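Long-range contacts in Exo-1,5-alpha-l-arabinofuranobiosidase (Gibberella zeae, PDB 2YDT), which probably hydrolyses alpha-1,5-linked L-arabinan, releasing the disaccharide arabinobiose from chain ends: residues Trp82-Gln87 with Gly109-Ser114; Ser117-Glu122 with Thr152-Pro157. All blocks are in the same frame, centred on the assembly; numbering follows the deposited sequence. Where two conformers were deposited one is given.

Interaction 1 (Trp82-Gln87 with Gly109-Ser114); sequences WGLRYQ and GSSIPS. With AHR (alpha-L-arabinofuranose), chain C.
Arg85 and Tyr86 both send their backbone N-H to Ser110 O, at 2.9 Å from Arg85 N and 3.2 Å from Tyr86 N, and Ser110 N returns a bond to Tyr86 O. Two residues facing one define a classic beta bulge.

Side-chain polar bonds extend the pairing. Ser111 OG donates to Gly83 O (2.9 Å) and is also bonded to Asn80. Arg85, with CG anti to the backbone N (chi1 -169°) and a bend at chi3, takes hold of Ile112 O side-on, with NE at 2.8 Å and NH2 at 3.0 Å. The oxygen lies within 2° of the guanidinium plane, while Ser114 CA lies over one face, towards its rim, and NH1 forms a salt bridge with Glu51. A water donates to Gln87 OE1 and accepts from Ser110 OG.

Among apolar contacts, Pro113 CD makes a CH-pi contact with the Trp82 six-membered ring, 3.7 Å from its centroid and 17° off the normal. The Ile112 and Tyr86 side chains cross at about a right angle, with Ile112 CD1 3.3 Å from Tyr86 CD2, a tight approach.

AHR C5 sits over a Tyr86 ring face, and Gln87 NE2 donates to AHR O5, so this bulged entry into a beta-propeller blade also lines the arabinofuranose pocket.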
loop_
_atom_site.group_PDB
_atom_site.type_symbol
_atom_site.label_atom_id
_atom_site.label_comp_id
_atom_site.label_asym_id
_atom_site.label_seq_id
_atom_site.Cartn_x
_atom_site.Cartn_y
_atom_site.Cartn_z
ATOM N N TRP A 82 -13.428 14.109 -12.257
ATOM C CA TRP A 82 -13.281 12.707 -12.592
ATOM C C TRP A 82 -13.683 11.778 -11.430
ATOM O O TRP A 82 -14.341 10.753 -11.646
ATOM C CB TRP A 82 -11.794 12.408 -12.935
ATOM C CG TRP A 82 -11.294 12.896 -14.253
ATOM C CD1 TRP A 82 -12.026 13.375 -15.300
ATOM C CD2 TRP A 82 -9.954 12.826 -14.692
ATOM N NE1 TRP A 82 -11.200 13.659 -16.367
ATOM C CE2 TRP A 82 -9.914 13.331 -16.025
ATOM C CE3 TRP A 82 -8.755 12.423 -14.092
ATOM C CZ2 TRP A 82 -8.721 13.408 -16.745
ATOM C CZ3 TRP A 82 -7.591 12.491 -14.821
ATOM C CH2 TRP A 82 -7.573 12.976 -16.126
ATOM N N GLY A 83 -13.199 12.084 -10.236
ATOM C CA GLY A 83 -13.309 11.175 -9.076
ATOM C C GLY A 83 -11.937 10.737 -8.574
ATOM O O GLY A 83 -10.943 10.830 -9.274
ATOM N N LEU A 84 -11.899 10.324 -7.319
ATOM C CA LEU A 84 -10.702 9.696 -6.684
ATOM C C LEU A 84 -11.055 8.202 -6.644
ATOM O O LEU A 84 -11.909 7.766 -5.880
ATOM C CB LEU A 84 -10.429 10.276 -5.293
ATOM C CG LEU A 84 -9.863 11.697 -5.304
ATOM C CD1 LEU A 84 -9.582 12.187 -3.885
ATOM C CD2 LEU A 84 -8.573 11.771 -6.145
ATOM N N ARG A 85 -10.407 7.440 -7.531
ATOM C CA ARG A 85 -10.919 6.136 -7.949
ATOM C C ARG A 85 -10.100 4.948 -7.445
ATOM O O ARG A 85 -10.662 4.001 -6.901
ATOM C CB ARG A 85 -11.049 6.103 -9.470
ATOM C CG ARG A 85 -11.830 4.858 -9.994
ATOM C CD ARG A 85 -12.065 4.942 -11.496
ATOM N NE ARG A 85 -12.737 6.207 -11.843
ATOM C CZ ARG A 85 -14.043 6.456 -11.703
ATOM N NH1 ARG A 85 -14.895 5.520 -11.330
ATOM N NH2 ARG A 85 -14.521 7.661 -11.986
ATOM N N TYR A 86 -8.776 4.976 -7.668
ATOM C CA TYR A 86 -7.941 3.810 -7.388
ATOM C C TYR A 86 -6.835 4.125 -6.369
ATOM O O TYR A 86 -6.295 5.220 -6.354
ATOM C CB TYR A 86 -7.241 3.277 -8.657
ATOM C CG TYR A 86 -8.075 2.478 -9.643
ATOM C CD1 TYR A 86 -9.368 2.011 -9.343
ATOM C CD2 TYR A 86 -7.525 2.143 -10.873
ATOM C CE1 TYR A 86 -10.084 1.220 -10.253
ATOM C CE2 TYR A 86 -8.234 1.363 -11.784
ATOM C CZ TYR A 86 -9.520 0.927 -11.467
ATOM O OH TYR A 86 -10.201 0.124 -12.370
ATOM N N GLN A 87 -6.496 3.122 -5.576
ATOM C CA GLN A 87 -5.204 3.050 -4.873
ATOM C C GLN A 87 -4.914 4.171 -3.884
ATOM O O GLN A 87 -3.830 4.744 -3.896
ATOM C CB GLN A 87 -4.086 2.894 -5.916
ATOM C CG GLN A 87 -4.272 1.626 -6.780
ATOM C CD GLN A 87 -4.110 1.812 -8.273
ATOM O OE1 GLN A 87 -3.505 2.786 -8.738
ATOM N NE2 GLN A 87 -4.636 0.867 -9.047
ATOM N N GLY A 109 -3.643 9.080 -4.018
ATOM C CA GLY A 109 -4.435 8.128 -4.772
ATOM C C GLY A 109 -4.541 8.586 -6.204
ATOM O O GLY A 109 -3.989 9.641 -6.564
ATOM N N SER A 110 -5.241 7.804 -7.021
ATOM C CA SER A 110 -5.313 8.063 -8.435
ATOM C C SER A 110 -6.701 8.563 -8.846
ATOM O O SER A 110 -7.709 7.884 -8.618
ATOM C CB SER A 110 -4.927 6.815 -9.197
ATOM O OG SER A 110 -4.841 7.124 -10.578
ATOM N N SER A 111 -6.707 9.763 -9.434
ATOM C CA SER A 111 -7.899 10.345 -10.036
ATOM C C SER A 111 -8.000 9.848 -11.475
ATOM O O SER A 111 -7.018 9.904 -12.219
ATOM C CB SER A 111 -7.789 11.888 -9.956
ATOM O OG SER A 111 -8.967 12.484 -10.524
ATOM N N ILE A 112 -9.164 9.323 -11.843
ATOM C CA ILE A 112 -9.360 8.581 -13.076
ATOM C C ILE A 112 -10.799 8.824 -13.532
ATOM O O ILE A 112 -11.753 8.626 -12.749
ATOM C CB ILE A 112 -9.203 7.052 -12.837
ATOM C CG1 ILE A 112 -7.806 6.741 -12.276
ATOM C CG2 ILE A 112 -9.475 6.205 -14.129
ATOM C CD1 ILE A 112 -7.616 5.249 -11.874
ATOM N N PRO A 113 -10.987 9.233 -14.793
ATOM C CA PRO A 113 -12.364 9.358 -15.254
ATOM C C PRO A 113 -13.041 8.015 -15.349
ATOM O O PRO A 113 -12.391 6.991 -15.436
ATOM C CB PRO A 113 -12.209 9.970 -16.647
ATOM C CG PRO A 113 -10.841 9.540 -17.110
ATOM C CD PRO A 113 -10.004 9.437 -15.864
ATOM N N SER A 114 -14.367 8.022 -15.332
ATOM C CA SER A 114 -15.150 6.781 -15.320
ATOM C C SER A 114 -14.798 5.847 -16.465
ATOM O O SER A 114 -14.861 4.630 -16.315
ATOM C CB SER A 114 -16.654 7.072 -15.394
ATOM O OG SER A 114 -17.128 7.801 -14.273
HETATM O O5 AHR C . -6.627 -0.947 -7.663
HETATM C C5 AHR C . -7.513 -1.394 -8.704
HETATM C C4 AHR C . -6.804 -2.278 -9.700
HETATM O O4 AHR C . -5.778 -1.602 -10.399
HETATM C C3 AHR C . -7.719 -2.749 -10.846
HETATM O O3 AHR C . -8.564 -3.871 -10.487
HETATM C C2 AHR C . -6.707 -3.178 -11.880
HETATM O O2 AHR C . -7.148 -3.096 -13.243
HETATM C C1 AHR C . -5.553 -2.247 -11.625
HETATM O O HOH W 1 -15.634 10.391 -14.068
HETATM O O HOH W 2 -4.006 4.507 -11.069
#

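Interaction 2 (Ser117-Glu122 with Thr152-Pro157); sequences SETLIE and TPVWEP. With EDG (1,4-dideoxy-1,4-imino-L-arabinitol), chain B; SO4 (sulfate ion), chain E.
Val154 N donates to Thr119 OG1 over 3.1 Å, with an N-H...O angle of 165°, joining two adjacent blades of a six-bladed beta-propeller. The strand 119-122 belongs to the third strand of its four-stranded blade, and 154-157 begins the first strand of the next. Their axes approach to 6.7 Å and diverge by 27°, a spacing that side chains fill. The rotation of Thr119 places OG1 between its backbone N and carbonyl carbon, facing Val154; the same oxygen is also hydrogen-bonded to Gly143 O, so two backbone groups fix the hydroxyl.

Ile121 supplies the apolar part. Its CB points at the neighbouring blade and divides there into two branches. CG2 reaches Pro157 CB at 4.1 Å, the two side chains running antiparallel as they pass. With CG1 anti to the carbonyl carbon (chi1 -67°), the longer branch turns towards Val154: CG1 lies 4.0 Å from Val154 CG2, and the terminal CD1 lies 3.9 Å from that methyl while also resting against Trp155 O.

At the start of the second segment Thr152 holds a sulfate, probably from the crystallisation liquor, through N and OG1, well away from the sugar site. Trp155 and Glu156 enter that site. Pro153 CB, which also packs against Thr119, lies 3.7 Å above one face of the Trp155 indole, towards its rim; on the opposite face EDG C5' lies 3.5 Å above the ring centre. The ring is thus clamped between a proline and the iminosugar, and its NE1 is hydrogen-bonded to Gln173 OE1. Glu156 bends at chi2 to bring its carboxylate to the ligand. There OE1, also hydrogen-bonded to Ser171 OG, accepts a hydrogen bond from EDG O2' at 2.6 Å.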
loop_
_atom_site.group_PDB
_atom_site.type_symbol
_atom_site.label_atom_id
_atom_site.label_comp_id
_atom_site.label_asym_id
_atom_site.label_seq_id
_atom_site.Cartn_x
_atom_site.Cartn_y
_atom_site.Cartn_z
ATOM N N SER A 117 -9.802 6.392 -19.027
ATOM C CA SER A 117 -8.906 6.830 -20.112
ATOM C C SER A 117 -7.567 7.456 -19.695
ATOM O O SER A 117 -6.603 7.529 -20.503
ATOM C CB SER A 117 -9.694 7.783 -21.012
ATOM O OG SER A 117 -10.115 8.957 -20.376
ATOM N N GLU A 118 -7.487 7.941 -18.446
ATOM C CA GLU A 118 -6.269 8.561 -17.906
ATOM C C GLU A 118 -6.088 8.196 -16.433
ATOM O O GLU A 118 -7.046 7.740 -15.785
ATOM C CB GLU A 118 -6.315 10.090 -18.040
ATOM C CG GLU A 118 -6.500 10.574 -19.474
ATOM C CD GLU A 118 -6.435 12.076 -19.595
ATOM O OE1 GLU A 118 -5.358 12.643 -19.363
ATOM O OE2 GLU A 118 -7.471 12.685 -19.933
ATOM N N THR A 119 -4.857 8.363 -15.954
ATOM C CA THR A 119 -4.487 8.154 -14.551
ATOM C C THR A 119 -3.732 9.361 -14.034
ATOM O O THR A 119 -2.919 9.932 -14.734
ATOM C CB THR A 119 -3.659 6.865 -14.375
ATOM O OG1 THR A 119 -2.668 6.806 -15.411
ATOM C CG2 THR A 119 -4.525 5.607 -14.500
ATOM N N LEU A 120 -4.035 9.776 -12.812
ATOM C CA LEU A 120 -3.414 10.946 -12.241
ATOM C C LEU A 120 -3.248 10.790 -10.725
ATOM O O LEU A 120 -4.227 10.890 -9.965
ATOM C CB LEU A 120 -4.236 12.184 -12.615
ATOM C CG LEU A 120 -3.795 13.568 -12.135
ATOM C CD1 LEU A 120 -2.306 13.853 -12.375
ATOM C CD2 LEU A 120 -4.708 14.628 -12.785
ATOM N N ILE A 121 -1.999 10.561 -10.303
ATOM C CA ILE A 121 -1.682 10.449 -8.905
ATOM C C ILE A 121 -1.692 11.865 -8.299
ATOM O O ILE A 121 -0.948 12.745 -8.735
ATOM C CB ILE A 121 -0.337 9.694 -8.644
ATOM C CG1 ILE A 121 -0.488 8.215 -9.053
ATOM C CG2 ILE A 121 0.046 9.829 -7.186
ATOM C CD1 ILE A 121 0.851 7.420 -9.092
ATOM N N GLU A 122 -2.497 12.026 -7.235
ATOM C CA GLU A 122 -2.758 13.285 -6.528
ATOM C C GLU A 122 -2.309 13.169 -5.105
ATOM O O GLU A 122 -2.236 12.069 -4.556
ATOM C CB GLU A 122 -4.278 13.561 -6.464
ATOM C CG GLU A 122 -5.037 13.485 -7.796
ATOM C CD GLU A 122 -4.791 14.697 -8.651
ATOM O OE1 GLU A 122 -3.608 15.037 -8.832
ATOM O OE2 GLU A 122 -5.771 15.298 -9.159
ATOM N N THR A 152 0.064 3.376 -21.007
ATOM C CA THR A 152 0.958 4.220 -20.220
ATOM C C THR A 152 0.433 4.691 -18.826
ATOM O O THR A 152 0.820 5.785 -18.365
ATOM C CB THR A 152 1.353 5.468 -21.024
ATOM O OG1 THR A 152 0.194 6.241 -21.333
ATOM C CG2 THR A 152 2.036 5.081 -22.329
ATOM N N PRO A 153 -0.369 3.883 -18.117
ATOM C CA PRO A 153 -0.819 4.381 -16.808
ATOM C C PRO A 153 0.239 4.442 -15.713
ATOM O O PRO A 153 1.284 3.796 -15.792
ATOM C CB PRO A 153 -1.926 3.398 -16.411
ATOM C CG PRO A 153 -1.508 2.114 -17.078
ATOM C CD PRO A 153 -0.936 2.562 -18.410
ATOM N N VAL A 154 -0.096 5.190 -14.674
ATOM C CA VAL A 154 0.609 5.164 -13.407
ATOM C C VAL A 154 -0.336 4.658 -12.333
ATOM O O VAL A 154 -1.573 4.789 -12.452
ATOM C CB VAL A 154 1.168 6.573 -13.055
ATOM C CG1 VAL A 154 2.229 6.991 -14.110
ATOM C CG2 VAL A 154 0.050 7.629 -12.948
ATOM N N TRP A 155 0.236 4.111 -11.259
ATOM C CA TRP A 155 -0.572 3.460 -10.226
ATOM C C TRP A 155 0.097 3.443 -8.865
ATOM O O TRP A 155 1.316 3.493 -8.743
ATOM C CB TRP A 155 -0.793 1.984 -10.526
ATOM C CG TRP A 155 -0.957 1.488 -11.962
ATOM C CD1 TRP A 155 0.057 1.062 -12.817
ATOM C CD2 TRP A 155 -2.180 1.174 -12.621
ATOM N NE1 TRP A 155 -0.492 0.558 -13.962
ATOM C CE2 TRP A 155 -1.855 0.584 -13.863
ATOM C CE3 TRP A 155 -3.527 1.343 -12.288
ATOM C CZ2 TRP A 155 -2.856 0.094 -14.744
ATOM C CZ3 TRP A 155 -4.504 0.912 -13.163
ATOM C CH2 TRP A 155 -4.171 0.302 -14.384
ATOM N N GLU A 156 -0.723 3.272 -7.844
ATOM C CA GLU A 156 -0.279 2.673 -6.561
ATOM C C GLU A 156 0.746 3.471 -5.758
ATOM O O GLU A 156 1.845 2.946 -5.443
ATOM C CB GLU A 156 0.224 1.218 -6.790
ATOM C CG GLU A 156 -0.919 0.287 -7.273
ATOM C CD GLU A 156 -0.543 -0.820 -8.267
ATOM O OE1 GLU A 156 0.609 -0.909 -8.723
ATOM O OE2 GLU A 156 -1.471 -1.618 -8.572
ATOM N N PRO A 157 0.399 4.710 -5.379
ATOM C CA PRO A 157 1.338 5.503 -4.566
ATOM C C PRO A 157 1.638 4.948 -3.185
ATOM O O PRO A 157 0.752 4.427 -2.493
ATOM C CB PRO A 157 0.657 6.866 -4.437
ATOM C CG PRO A 157 -0.836 6.520 -4.546
ATOM C CD PRO A 157 -0.884 5.412 -5.584
HETATM O "O2'" EDG B . 1.383 -2.884 -10.290
HETATM C "C2'" EDG B . 0.378 -3.552 -11.104
HETATM C "C1'" EDG B . -0.466 -4.458 -10.230
HETATM N "N4'" EDG B . -1.805 -3.855 -10.228
HETATM C "C3'" EDG B . -0.590 -2.579 -11.790
HETATM O "O3'" EDG B . -0.387 -2.448 -13.214
HETATM C "C4'" EDG B . -1.979 -3.182 -11.510
HETATM C "C5'" EDG B . -3.126 -2.209 -11.517
HETATM O "O5'" EDG B . -4.324 -2.970 -11.518
HETATM S S SO4 E . -2.310 5.237 -23.384
HETATM O O1 SO4 E . -3.216 6.373 -23.202
HETATM O O2 SO4 E . -0.966 5.727 -23.599
HETATM O O3 SO4 E . -2.405 4.369 -22.226
HETATM O O4 SO4 E . -2.689 4.495 -24.615
#

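How the interactions relate
Interactions 1 and 2 have centres 8 Å apart and share one propeller blade, in which strands 105-111 and 119-126 are neighbours. Two probable backbone hydrogen bonds couple them: Ser111 N to Leu120 O at 2.8 Å and Gly109 O to Glu122 N at 2.9 Å. At the blade end, Ile112 CG2 packs 3.3 Å from Glu118 O. Interaction 1 pairs the blade's second strand with the chain leading into its first, whereas interaction 2 joins the blade to the next. At the pocket, Gln87 OE1 accepts a bond from Glu156 N and lies 3.3 Å from Trp155 CB. Interaction 1 meets the arabinofuranose through Tyr86 and Gln87, and Trp155 also touches that sugar; interaction 2 meets the iminosugar inhibitor through Trp155 and Glu156.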